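Xylose isomerase-like TIM barrel (Anabaena variabilis ATCC 29413, PDB 2QW5) binds a zinc ion and D-xylose in the mouth of its barrel and is probably a sugar or sugar-phosphate isomerase or epimerase. Local coordinates at residues H187-G192 and P251-L256; K83-V88 and L243-V248; A218-D223 and E228-Q233; S14-T19 and P287-S292. All coordinates share one frame; numbering follows the deposited sequence.

In the fold
All four contacts are buried, from the core of a parallel eight-stranded barrel outward. Interaction 2 joins strands 83-87 and 243-248 across the interior, by a hydroxyl bond and by side chains that reach zinc and sugar. Interaction 1 touches the same xylose but belongs to loops that follow strands 179-182 and 243-248, and its chemistry is ionic. Interaction 4 sets the loop after the first strand against the short helix 287-290 and replaces charge with two phenylalanine rings; its Phe16 packs on Asn87 of interaction 2. Interaction 3 lies farthest out, about 17 Å from the chain centre to its own, and pairs two helices through a carboxylate, a ring and a water beside the second subunit.

Interaction 1: residues H187-G192 and P251-L256; sequences HWETPG and PDRGAL. With XLS (D-xylose), chain C.
Glu189 OE2 and Arg253 NH1 meet 3.2 Å apart in a salt bridge beside the bound sugar, between two loops of the barrel. The side chains arrive from opposite directions, and their charged planes are turned 32° from each other, so the carboxylate oxygen comes to the edge of the guanidinium but the two groups are not coplanar. Glu189 reaches in on a chain extended beyond CG (chi2 179°), whereas Arg253 reaches it by a chain bent at chi2 and chi3. The other carboxylate oxygen, Glu189 OE1, is hydrogen-bonded to Tyr134 and lies 2.9 Å from O1 of the xylose. That same sugar oxygen lies in the guanidinium plane, 3.7 Å from Arg253 NH1. Ser249 takes the NE of Arg253, and Asp216, a zinc ligand, makes a long, weak ion pair with its NH2. Behind the arginine, an Asx turn shapes the loop, Gly254 N donating to Asp252 OD1 over 2.8 Å. Acid and base thus hold each other beside O1 of the sugar, and the weak pairing with Asp216 would probably extend this electrostatic link toward the metal site.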
# COMPACT_ATOMS: atom_id res chain seq x y z
N HIS A 187 -8.91 -15.90 8.29
CA HIS A 187 -8.34 -14.58 8.64
C HIS A 187 -7.36 -14.05 7.58
O HIS A 187 -7.19 -12.85 7.45
CB HIS A 187 -7.58 -14.67 9.97
CG HIS A 187 -6.34 -15.51 9.90
ND1 HIS A 187 -5.08 -14.97 9.72
CD2 HIS A 187 -6.16 -16.85 9.90
CE1 HIS A 187 -4.19 -15.94 9.66
NE2 HIS A 187 -4.82 -17.09 9.76
N TRP A 188 -6.68 -14.95 6.86
CA TRP A 188 -5.80 -14.55 5.77
C TRP A 188 -6.51 -13.76 4.68
O TRP A 188 -5.87 -12.93 4.04
CB TRP A 188 -5.07 -15.73 5.15
CG TRP A 188 -3.89 -16.20 5.94
CD1 TRP A 188 -3.77 -17.37 6.58
CD2 TRP A 188 -2.66 -15.49 6.18
NE1 TRP A 188 -2.55 -17.46 7.18
CE2 TRP A 188 -1.83 -16.33 6.93
CE3 TRP A 188 -2.17 -14.24 5.79
CZ2 TRP A 188 -0.54 -15.94 7.35
CZ3 TRP A 188 -0.86 -13.87 6.18
CH2 TRP A 188 -0.08 -14.73 6.97
N GLU A 189 -7.80 -14.06 4.45
CA GLU A 189 -8.59 -13.41 3.40
C GLU A 189 -9.58 -12.35 3.83
O GLU A 189 -9.89 -11.52 3.01
CB GLU A 189 -9.38 -14.44 2.61
CG GLU A 189 -8.57 -15.50 1.92
CD GLU A 189 -9.44 -16.49 1.19
OE1 GLU A 189 -10.41 -16.09 0.53
OE2 GLU A 189 -9.11 -17.67 1.23
N THR A 190 -10.07 -12.33 5.08
CA THR A 190 -11.15 -11.40 5.41
C THR A 190 -11.19 -11.22 6.92
O THR A 190 -10.72 -12.11 7.60
CB THR A 190 -12.50 -11.96 4.82
OG1 THR A 190 -13.43 -10.89 4.62
CG2 THR A 190 -13.09 -13.09 5.66
N PRO A 191 -11.70 -10.08 7.45
CA PRO A 191 -11.71 -9.85 8.92
C PRO A 191 -12.62 -10.72 9.75
O PRO A 191 -12.34 -10.94 10.94
CB PRO A 191 -12.08 -8.38 9.03
CG PRO A 191 -12.88 -8.14 7.81
CD PRO A 191 -12.21 -8.89 6.74
N GLY A 192 -13.70 -11.22 9.14
CA GLY A 192 -14.62 -12.12 9.80
C GLY A 192 -15.91 -12.28 9.03
O GLY A 192 -16.13 -11.55 8.09
N PRO A 251 -5.84 -26.85 1.64
CA PRO A 251 -5.37 -25.61 2.32
C PRO A 251 -4.77 -24.53 1.42
O PRO A 251 -5.00 -23.34 1.66
CB PRO A 251 -4.31 -26.13 3.28
CG PRO A 251 -4.84 -27.51 3.65
CD PRO A 251 -5.30 -28.05 2.31
N ASP A 252 -4.04 -24.94 0.37
CA ASP A 252 -3.45 -23.97 -0.55
C ASP A 252 -4.40 -23.52 -1.67
O ASP A 252 -4.01 -22.73 -2.49
CB ASP A 252 -2.10 -24.47 -1.11
CG ASP A 252 -2.23 -25.34 -2.36
OD1 ASP A 252 -3.30 -25.93 -2.61
OD2 ASP A 252 -1.22 -25.44 -3.09
N ARG A 253 -5.61 -24.09 -1.70
CA ARG A 253 -6.71 -23.82 -2.64
C ARG A 253 -6.43 -24.31 -4.06
O ARG A 253 -7.21 -24.00 -4.92
CB ARG A 253 -7.15 -22.35 -2.69
CG ARG A 253 -7.18 -21.59 -1.39
CD ARG A 253 -7.86 -22.23 -0.24
NE ARG A 253 -9.26 -22.56 -0.43
CZ ARG A 253 -10.32 -21.75 -0.30
NH1 ARG A 253 -10.22 -20.42 -0.08
NH2 ARG A 253 -11.52 -22.27 -0.50
N GLY A 254 -5.39 -25.12 -4.25
CA GLY A 254 -5.00 -25.65 -5.57
C GLY A 254 -5.38 -27.11 -5.79
O GLY A 254 -6.57 -27.44 -5.75
N ALA A 255 -4.38 -27.98 -5.96
CA ALA A 255 -4.58 -29.40 -6.27
C ALA A 255 -5.23 -30.13 -5.10
O ALA A 255 -4.67 -30.16 -4.03
CB ALA A 255 -3.29 -30.07 -6.65
N LEU A 256 -6.38 -30.75 -5.34
CA LEU A 256 -7.11 -31.41 -4.24
C LEU A 256 -6.55 -32.81 -3.89
O LEU A 256 -6.65 -33.27 -2.76
CB LEU A 256 -8.61 -31.43 -4.59
CG LEU A 256 -9.64 -31.88 -3.56
CD1 LEU A 256 -9.54 -31.06 -2.26
CD2 LEU A 256 -11.03 -31.80 -4.21
C1 XLS C . -13.21 -17.10 -1.25
C2 XLS C . -14.51 -16.32 -1.34
C3 XLS C . -14.44 -15.09 -2.31
C4 XLS C . -15.71 -14.84 -3.11
O1 XLS C . -12.70 -17.73 -0.06
O2 XLS C . -15.63 -17.17 -1.59
O3 XLS C . -13.41 -15.04 -3.29
O4 XLS C . -16.79 -14.83 -2.22

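Interaction 2: residues K83-V88 and L243-V248; sequences KISTNV and LHYVQV. With ZN (zinc ion), chain D; XLS (D-xylose), chain C.
In the core of this TIM barrel, beside the zinc and xylose site, strand 83-87 meets strand 243-248, which is not its neighbour in the sheet. Ser85 OG donates to Tyr245 OH over 2.9 Å, the bond that joins the two segments directly. The tyrosine spans the interior with CG anti to its backbone N (chi1 -163°), which carries the phenol from its own strand to the serine. Ser85 reaches the hydroxyl from an oblique position relative to the ring. The strongest polar partner of Tyr245 OH is Glu49, which also takes the amide N-H of Gln247, so one carboxylate ties the phenol to a residue of the metal site. A phenylalanine in place of Tyr245 would probably cost Ser85 OG its acceptor and the Glu49 carboxylate one of its two donors. Toward the mouth of the barrel the same strands turn to the ligands. Gln247, extended beyond CG, binds zinc through OE1 at 2.4 Å, alongside Glu183, Asp216 and Glu281. A water completes the link: it sits 2.0 Å from zinc and donates to O1 of the xylose. From the other strand, Asn87 meets two other hydroxyls of the sugar with both branches of its amide. Its OD1 accepts from the sugar O4 at 2.8 Å, while its ND2 gives a weak bond of 3.3 Å to O2, with an N-H...O angle of 160°.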
# COMPACT_ATOMS: atom_id res chain seq x y z
N LYS A 83 -27.13 -28.42 -12.62
CA LYS A 83 -27.48 -27.51 -11.53
C LYS A 83 -26.39 -26.47 -11.29
O LYS A 83 -25.21 -26.74 -11.46
CB LYS A 83 -27.76 -28.29 -10.24
CG LYS A 83 -29.12 -29.06 -10.27
CD LYS A 83 -29.44 -29.63 -8.85
CE LYS A 83 -30.84 -30.31 -8.75
NZ LYS A 83 -30.97 -31.49 -9.70
N ILE A 84 -26.81 -25.29 -10.84
CA ILE A 84 -25.92 -24.18 -10.57
C ILE A 84 -26.16 -23.72 -9.14
O ILE A 84 -27.30 -23.64 -8.72
CB ILE A 84 -26.25 -22.98 -11.47
CG1 ILE A 84 -26.11 -23.34 -12.97
CG2 ILE A 84 -25.38 -21.72 -11.15
CD1 ILE A 84 -24.76 -23.75 -13.38
N SER A 85 -25.06 -23.51 -8.41
CA SER A 85 -25.05 -22.78 -7.14
C SER A 85 -24.30 -21.45 -7.44
O SER A 85 -23.58 -21.34 -8.43
CB SER A 85 -24.38 -23.59 -6.05
OG SER A 85 -23.03 -23.86 -6.36
N THR A 86 -24.50 -20.43 -6.62
CA THR A 86 -23.86 -19.15 -6.82
C THR A 86 -22.97 -18.76 -5.64
O THR A 86 -23.24 -19.16 -4.48
CB THR A 86 -24.86 -18.01 -7.08
OG1 THR A 86 -25.70 -17.85 -5.92
CG2 THR A 86 -25.65 -18.26 -8.27
N ASN A 87 -21.91 -18.02 -5.97
CA ASN A 87 -21.00 -17.44 -5.01
C ASN A 87 -21.17 -15.91 -5.10
O ASN A 87 -20.97 -15.29 -6.16
CB ASN A 87 -19.57 -17.87 -5.25
CG ASN A 87 -18.65 -17.43 -4.17
OD1 ASN A 87 -18.36 -16.26 -4.05
ND2 ASN A 87 -18.15 -18.38 -3.39
N VAL A 88 -21.55 -15.32 -3.99
CA VAL A 88 -21.88 -13.92 -3.89
C VAL A 88 -21.27 -13.35 -2.63
O VAL A 88 -21.36 -13.97 -1.59
CB VAL A 88 -23.43 -13.68 -3.86
CG1 VAL A 88 -23.74 -12.24 -3.58
CG2 VAL A 88 -24.09 -14.09 -5.22
N LEU A 243 -27.22 -26.46 7.82
CA LEU A 243 -26.06 -26.95 7.09
C LEU A 243 -26.50 -27.07 5.67
O LEU A 243 -26.89 -28.13 5.22
CB LEU A 243 -25.49 -28.25 7.69
CG LEU A 243 -24.20 -28.87 7.10
CD1 LEU A 243 -23.16 -27.87 6.71
CD2 LEU A 243 -23.62 -29.82 8.11
N HIS A 244 -26.43 -25.95 4.95
CA HIS A 244 -26.93 -25.87 3.59
C HIS A 244 -26.02 -26.32 2.48
O HIS A 244 -26.49 -26.58 1.37
CB HIS A 244 -27.40 -24.45 3.30
CG HIS A 244 -28.50 -23.97 4.21
ND1 HIS A 244 -29.45 -24.82 4.73
CD2 HIS A 244 -28.85 -22.73 4.59
CE1 HIS A 244 -30.31 -24.11 5.44
NE2 HIS A 244 -29.98 -22.84 5.35
N TYR A 245 -24.71 -26.37 2.73
CA TYR A 245 -23.76 -26.64 1.64
C TYR A 245 -22.40 -27.03 2.18
O TYR A 245 -22.07 -26.68 3.30
CB TYR A 245 -23.63 -25.37 0.81
CG TYR A 245 -23.04 -25.48 -0.58
CD1 TYR A 245 -23.55 -26.37 -1.54
CD2 TYR A 245 -22.07 -24.58 -0.99
CE1 TYR A 245 -23.05 -26.37 -2.88
CE2 TYR A 245 -21.57 -24.59 -2.30
CZ TYR A 245 -22.05 -25.47 -3.22
OH TYR A 245 -21.51 -25.45 -4.48
N VAL A 246 -21.60 -27.71 1.36
CA VAL A 246 -20.27 -28.21 1.77
C VAL A 246 -19.33 -28.11 0.57
O VAL A 246 -19.72 -28.50 -0.53
CB VAL A 246 -20.32 -29.69 2.25
CG1 VAL A 246 -18.91 -30.25 2.48
CG2 VAL A 246 -21.11 -29.83 3.53
N GLN A 247 -18.13 -27.57 0.82
CA GLN A 247 -17.07 -27.42 -0.16
C GLN A 247 -15.79 -28.15 0.27
O GLN A 247 -15.39 -28.11 1.44
CB GLN A 247 -16.76 -25.96 -0.39
CG GLN A 247 -17.86 -25.18 -0.97
CD GLN A 247 -17.43 -23.76 -1.21
OE1 GLN A 247 -16.83 -23.14 -0.34
NE2 GLN A 247 -17.67 -23.26 -2.41
N VAL A 248 -15.18 -28.87 -0.68
CA VAL A 248 -13.91 -29.56 -0.46
C VAL A 248 -12.89 -28.74 -1.24
O VAL A 248 -13.05 -28.49 -2.45
CB VAL A 248 -13.91 -31.07 -0.83
CG1 VAL A 248 -14.75 -31.83 0.23
CG2 VAL A 248 -14.40 -31.30 -2.26
ZN ZN D . -15.10 -21.49 -0.36
C1 XLS C . -13.21 -17.10 -1.25
C2 XLS C . -14.51 -16.32 -1.34
C3 XLS C . -14.44 -15.09 -2.31
C4 XLS C . -15.71 -14.84 -3.11
O1 XLS C . -12.70 -17.73 -0.06
O2 XLS C . -15.63 -17.17 -1.59
O3 XLS C . -13.41 -15.04 -3.29
O4 XLS C . -16.79 -14.83 -2.22
O HOH W 1 -13.72 -20.01 -0.52

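Interaction 3: residues A218-D223 and E228-Q233; sequences AHEILD and EIFKTQ
Glu220 and Phe230 make the van der Waals part of this contact, between helix 217-223 and the helix 227-240 that follows it. The glutamate crosses the ring obliquely, with CD 3.5 Å from Phe230 CD1, and carboxylate and ring planes are inclined by 32°. Both residues start with CG anti to the backbone N, but the glutamate then bends at chi2 (56°), bringing its CG and carboxylate to CD1 and CE1 of the phenylalanine. Other walls close round the ring: Leu196 touches both side chains, Phe266 meets Phe230 with nearly aligned rings, and Trp260 of the second subunit packs on it edge-to-face.

The polar part runs through a water. This molecule donates to Glu220 OE2 at 2.6 Å and to Gln233 OE1 at 2.7 Å, and so joins two acceptors that stand 4.5 Å apart, OE2 of Glu220 and OE1 of Gln233. The strongest partner of Glu220 OE2, however, is Trp260 NE1 of the second subunit. Within helix 227-240, Ile229 O serves two donors, Gln233 N at 3.1 Å and the hydroxyl of Thr232, the latter in the carbonyl plane on a lone pair.

Two oxygens that could only face each other as acceptors are thus reconciled by a water that offers a proton to each. Because Glu220 OE2 also receives an indole N-H from the neighbouring chain, its buried negative charge is probably steadied by two donors, the water and the indole N-H, and the helix pair is coupled to the subunit interface.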
# COMPACT_ATOMS: atom_id res chain seq x y z
N ALA A 218 -10.97 -25.98 3.45
CA ALA A 218 -9.78 -25.09 3.49
C ALA A 218 -9.89 -24.08 4.64
O ALA A 218 -8.95 -23.94 5.43
CB ALA A 218 -9.58 -24.34 2.17
N HIS A 219 -11.05 -23.42 4.75
CA HIS A 219 -11.30 -22.46 5.86
C HIS A 219 -11.41 -23.12 7.21
O HIS A 219 -10.90 -22.54 8.21
CB HIS A 219 -12.50 -21.55 5.60
CG HIS A 219 -12.41 -20.80 4.32
ND1 HIS A 219 -11.28 -20.09 3.96
CD2 HIS A 219 -13.29 -20.64 3.31
CE1 HIS A 219 -11.47 -19.56 2.76
NE2 HIS A 219 -12.71 -19.83 2.37
N GLU A 220 -11.98 -24.32 7.26
CA GLU A 220 -12.10 -25.06 8.55
C GLU A 220 -10.72 -25.45 9.10
O GLU A 220 -10.41 -25.22 10.27
CB GLU A 220 -12.98 -26.30 8.41
CG GLU A 220 -13.20 -27.11 9.72
CD GLU A 220 -13.76 -26.26 10.83
OE1 GLU A 220 -14.59 -25.39 10.53
OE2 GLU A 220 -13.38 -26.48 12.01
N ILE A 221 -9.86 -25.96 8.22
CA ILE A 221 -8.52 -26.35 8.61
C ILE A 221 -7.66 -25.15 9.01
O ILE A 221 -6.96 -25.24 10.03
CB ILE A 221 -7.83 -27.13 7.49
CG1 ILE A 221 -8.41 -28.54 7.34
CG2 ILE A 221 -6.30 -27.33 7.84
CD1 ILE A 221 -9.90 -28.88 7.85
N LEU A 222 -7.70 -24.06 8.22
CA LEU A 222 -6.86 -22.88 8.50
C LEU A 222 -7.20 -22.19 9.80
O LEU A 222 -6.28 -21.69 10.46
CB LEU A 222 -6.84 -21.85 7.35
CG LEU A 222 -5.67 -22.01 6.36
CD1 LEU A 222 -5.64 -23.42 5.77
CD2 LEU A 222 -5.65 -20.90 5.25
N ASP A 223 -8.48 -22.11 10.15
CA ASP A 223 -8.93 -21.38 11.36
C ASP A 223 -9.72 -22.14 12.42
O ASP A 223 -9.90 -21.60 13.54
CB ASP A 223 -9.77 -20.14 10.96
CG ASP A 223 -8.97 -19.10 10.22
OD1 ASP A 223 -8.16 -19.46 9.34
OD2 ASP A 223 -9.16 -17.89 10.52
N GLU A 228 -12.86 -32.57 17.23
CA GLU A 228 -13.85 -32.82 18.31
C GLU A 228 -14.87 -31.70 18.38
O GLU A 228 -16.07 -31.97 18.39
CB GLU A 228 -13.22 -33.07 19.71
CG GLU A 228 -12.35 -34.30 19.83
CD GLU A 228 -10.95 -34.15 19.23
OE1 GLU A 228 -10.45 -33.00 19.01
OE2 GLU A 228 -10.32 -35.21 18.99
N ILE A 229 -14.39 -30.45 18.45
CA ILE A 229 -15.27 -29.28 18.46
C ILE A 229 -16.03 -29.19 17.12
O ILE A 229 -17.22 -28.96 17.11
CB ILE A 229 -14.48 -28.00 18.75
CG1 ILE A 229 -14.00 -28.05 20.22
CG2 ILE A 229 -15.31 -26.75 18.46
CD1 ILE A 229 -12.84 -27.09 20.54
N PHE A 230 -15.36 -29.47 16.00
CA PHE A 230 -16.02 -29.47 14.69
C PHE A 230 -17.22 -30.42 14.55
O PHE A 230 -18.26 -30.02 13.98
CB PHE A 230 -14.99 -29.80 13.62
CG PHE A 230 -15.57 -29.88 12.24
CD1 PHE A 230 -16.07 -28.73 11.62
CD2 PHE A 230 -15.58 -31.09 11.54
CE1 PHE A 230 -16.57 -28.78 10.33
CE2 PHE A 230 -16.09 -31.15 10.26
CZ PHE A 230 -16.60 -30.00 9.66
N LYS A 231 -17.08 -31.63 15.08
CA LYS A 231 -18.13 -32.63 15.11
C LYS A 231 -19.38 -32.09 15.86
O LYS A 231 -20.50 -32.28 15.39
CB LYS A 231 -17.60 -33.95 15.70
CG LYS A 231 -18.63 -35.11 15.70
CD LYS A 231 -18.13 -36.46 16.24
CE LYS A 231 -19.35 -37.42 16.45
NZ LYS A 231 -19.01 -38.81 16.83
N THR A 232 -19.18 -31.44 17.00
CA THR A 232 -20.28 -30.84 17.75
C THR A 232 -20.97 -29.71 16.96
O THR A 232 -22.21 -29.53 17.04
CB THR A 232 -19.85 -30.23 19.11
OG1 THR A 232 -19.05 -29.05 18.93
CG2 THR A 232 -19.12 -31.21 19.94
N GLN A 233 -20.17 -28.90 16.25
CA GLN A 233 -20.69 -27.81 15.42
C GLN A 233 -21.49 -28.37 14.22
O GLN A 233 -22.58 -27.86 13.91
CB GLN A 233 -19.54 -26.89 14.96
CG GLN A 233 -18.88 -26.12 16.08
CD GLN A 233 -17.56 -25.43 15.71
OE1 GLN A 233 -16.76 -25.93 14.89
NE2 GLN A 233 -17.30 -24.31 16.37
O HOH W 2 -14.18 -25.41 14.19

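Interaction 4: residues S14-T19 and P287-S292; sequences SFFMFT and PAFTNS
Phe289 drives its edge into one face of Phe16, a T-shaped pair whose ring planes stand at 82° and whose centroids are 5.1 Å apart. This is the tight part of the contact: Phe289 CZ lies 3.5 Å from Phe16 CD1, set toward the rim of that ring, and Phe289 CE2 comes within 3.9 Å of Phe16 CB. Each phenylalanine has its CG anti to its own carbonyl carbon (chi1 -67° for Phe16), and the two side chains cross at about a right angle, which lets an edge address a face. Phe283 joins them, stacked with Phe16 and edge-to-face with Phe289, so three aromatic rings form one cluster.

The backbone under Phe16 is fixed by an ST turn, in which Phe16 N donates to Ser14 OG over 3.0 Å, and Phe15 O receives both Phe18 N and Thr19 N.

Away from the rings the fit slackens. Pro287, Ala288 and Asn291 lie exposed, and the helix about 287-290 is only weakly bonded; the Ala288 side chain does not touch 14-19 and packs on Thr20 of the same chain. Thr290 packs instead on Trp147 of the second subunit.

With an alanine at Phe16 the edge of Phe289 would probably lose the face it meets and Phe283 its stacking partner, opening a gap beside the sugar, whose nearest atoms lie about 4 Å from those of the Phe16 side chain. Through Phe16 and through Phe283, which lines the xylose pocket, the cluster borders that pocket, with Phe289 packed against both, where loops after the first and last strands of the TIM barrel come together.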
# COMPACT_ATOMS: atom_id res chain seq x y z
N SER A 14 -16.36 -25.47 -8.78
CA SER A 14 -16.40 -24.03 -8.90
C SER A 14 -15.79 -23.49 -10.20
O SER A 14 -14.72 -23.92 -10.60
CB SER A 14 -15.61 -23.38 -7.77
OG SER A 14 -15.61 -21.98 -7.93
N PHE A 15 -16.43 -22.47 -10.79
CA PHE A 15 -15.88 -21.73 -11.94
C PHE A 15 -14.66 -20.86 -11.57
O PHE A 15 -14.10 -20.26 -12.47
CB PHE A 15 -16.95 -20.96 -12.76
CG PHE A 15 -17.28 -21.63 -14.05
CD1 PHE A 15 -17.74 -22.96 -14.06
CD2 PHE A 15 -17.09 -20.97 -15.28
CE1 PHE A 15 -18.02 -23.62 -15.25
CE2 PHE A 15 -17.36 -21.63 -16.50
CZ PHE A 15 -17.85 -22.95 -16.47
N PHE A 16 -14.27 -20.78 -10.28
CA PHE A 16 -12.96 -20.16 -9.90
C PHE A 16 -11.71 -20.86 -10.51
O PHE A 16 -10.59 -20.35 -10.37
CB PHE A 16 -12.82 -20.08 -8.39
CG PHE A 16 -13.77 -19.12 -7.73
CD1 PHE A 16 -14.20 -17.94 -8.35
CD2 PHE A 16 -14.18 -19.35 -6.43
CE1 PHE A 16 -14.99 -17.02 -7.70
CE2 PHE A 16 -15.01 -18.43 -5.79
CZ PHE A 16 -15.39 -17.26 -6.42
N MSE A 17 -11.89 -22.04 -11.12
CA MSE A 17 -10.86 -22.69 -11.91
C MSE A 17 -10.57 -21.81 -13.15
O MSE A 17 -9.47 -21.88 -13.70
CB MSE A 17 -11.32 -24.07 -12.37
CG MSE A 17 -10.29 -24.89 -13.23
SE MSE A 17 -8.70 -25.22 -12.21
CE MSE A 17 -9.24 -26.82 -11.40
N PHE A 18 -11.56 -21.01 -13.58
CA PHE A 18 -11.46 -20.20 -14.80
C PHE A 18 -11.64 -18.69 -14.67
O PHE A 18 -11.00 -17.93 -15.41
CB PHE A 18 -12.55 -20.67 -15.80
CG PHE A 18 -12.64 -22.14 -15.96
CD1 PHE A 18 -11.64 -22.85 -16.60
CD2 PHE A 18 -13.73 -22.85 -15.48
CE1 PHE A 18 -11.72 -24.24 -16.75
CE2 PHE A 18 -13.81 -24.23 -15.61
CZ PHE A 18 -12.81 -24.93 -16.26
N THR A 19 -12.52 -18.25 -13.77
CA THR A 19 -12.94 -16.86 -13.77
C THR A 19 -13.67 -16.42 -12.52
O THR A 19 -14.04 -17.25 -11.73
CB THR A 19 -13.90 -16.65 -14.97
OG1 THR A 19 -14.12 -15.27 -15.20
CG2 THR A 19 -15.25 -17.39 -14.75
N PRO A 287 -5.45 -14.05 -12.90
CA PRO A 287 -5.22 -12.68 -12.41
C PRO A 287 -6.08 -12.23 -11.21
O PRO A 287 -5.56 -11.56 -10.31
CB PRO A 287 -5.50 -11.84 -13.65
CG PRO A 287 -4.99 -12.71 -14.77
CD PRO A 287 -5.52 -14.06 -14.39
N ALA A 288 -7.33 -12.68 -11.14
CA ALA A 288 -8.18 -12.29 -10.01
C ALA A 288 -7.70 -12.78 -8.64
O ALA A 288 -8.01 -12.14 -7.64
CB ALA A 288 -9.64 -12.69 -10.26
N PHE A 289 -6.89 -13.87 -8.59
CA PHE A 289 -6.48 -14.48 -7.34
C PHE A 289 -5.00 -14.47 -7.01
O PHE A 289 -4.68 -14.69 -5.86
CB PHE A 289 -6.99 -15.94 -7.27
CG PHE A 289 -8.49 -16.05 -7.34
CD1 PHE A 289 -9.28 -15.35 -6.43
CD2 PHE A 289 -9.11 -16.84 -8.29
CE1 PHE A 289 -10.67 -15.41 -6.49
CE2 PHE A 289 -10.50 -16.91 -8.36
CZ PHE A 289 -11.27 -16.20 -7.45
N THR A 290 -4.12 -14.24 -7.99
CA THR A 290 -2.66 -14.32 -7.72
C THR A 290 -2.20 -13.41 -6.58
O THR A 290 -1.50 -13.86 -5.65
CB THR A 290 -1.85 -14.13 -9.01
OG1 THR A 290 -2.36 -13.00 -9.73
CG2 THR A 290 -1.96 -15.36 -9.86
N ASN A 291 -2.69 -12.18 -6.59
CA ASN A 291 -2.36 -11.25 -5.51
C ASN A 291 -3.16 -11.46 -4.22
O ASN A 291 -2.57 -11.50 -3.16
CB ASN A 291 -2.49 -9.79 -5.98
CG ASN A 291 -1.75 -8.80 -5.08
OD1 ASN A 291 -2.36 -7.94 -4.47
ND2 ASN A 291 -0.46 -8.93 -4.97
N SER A 292 -4.48 -11.59 -4.31
CA SER A 292 -5.36 -11.71 -3.12
C SER A 292 -5.13 -12.98 -2.32
O SER A 292 -5.24 -12.95 -1.09
CB SER A 292 -6.84 -11.56 -3.48
OG SER A 292 -7.24 -12.60 -4.32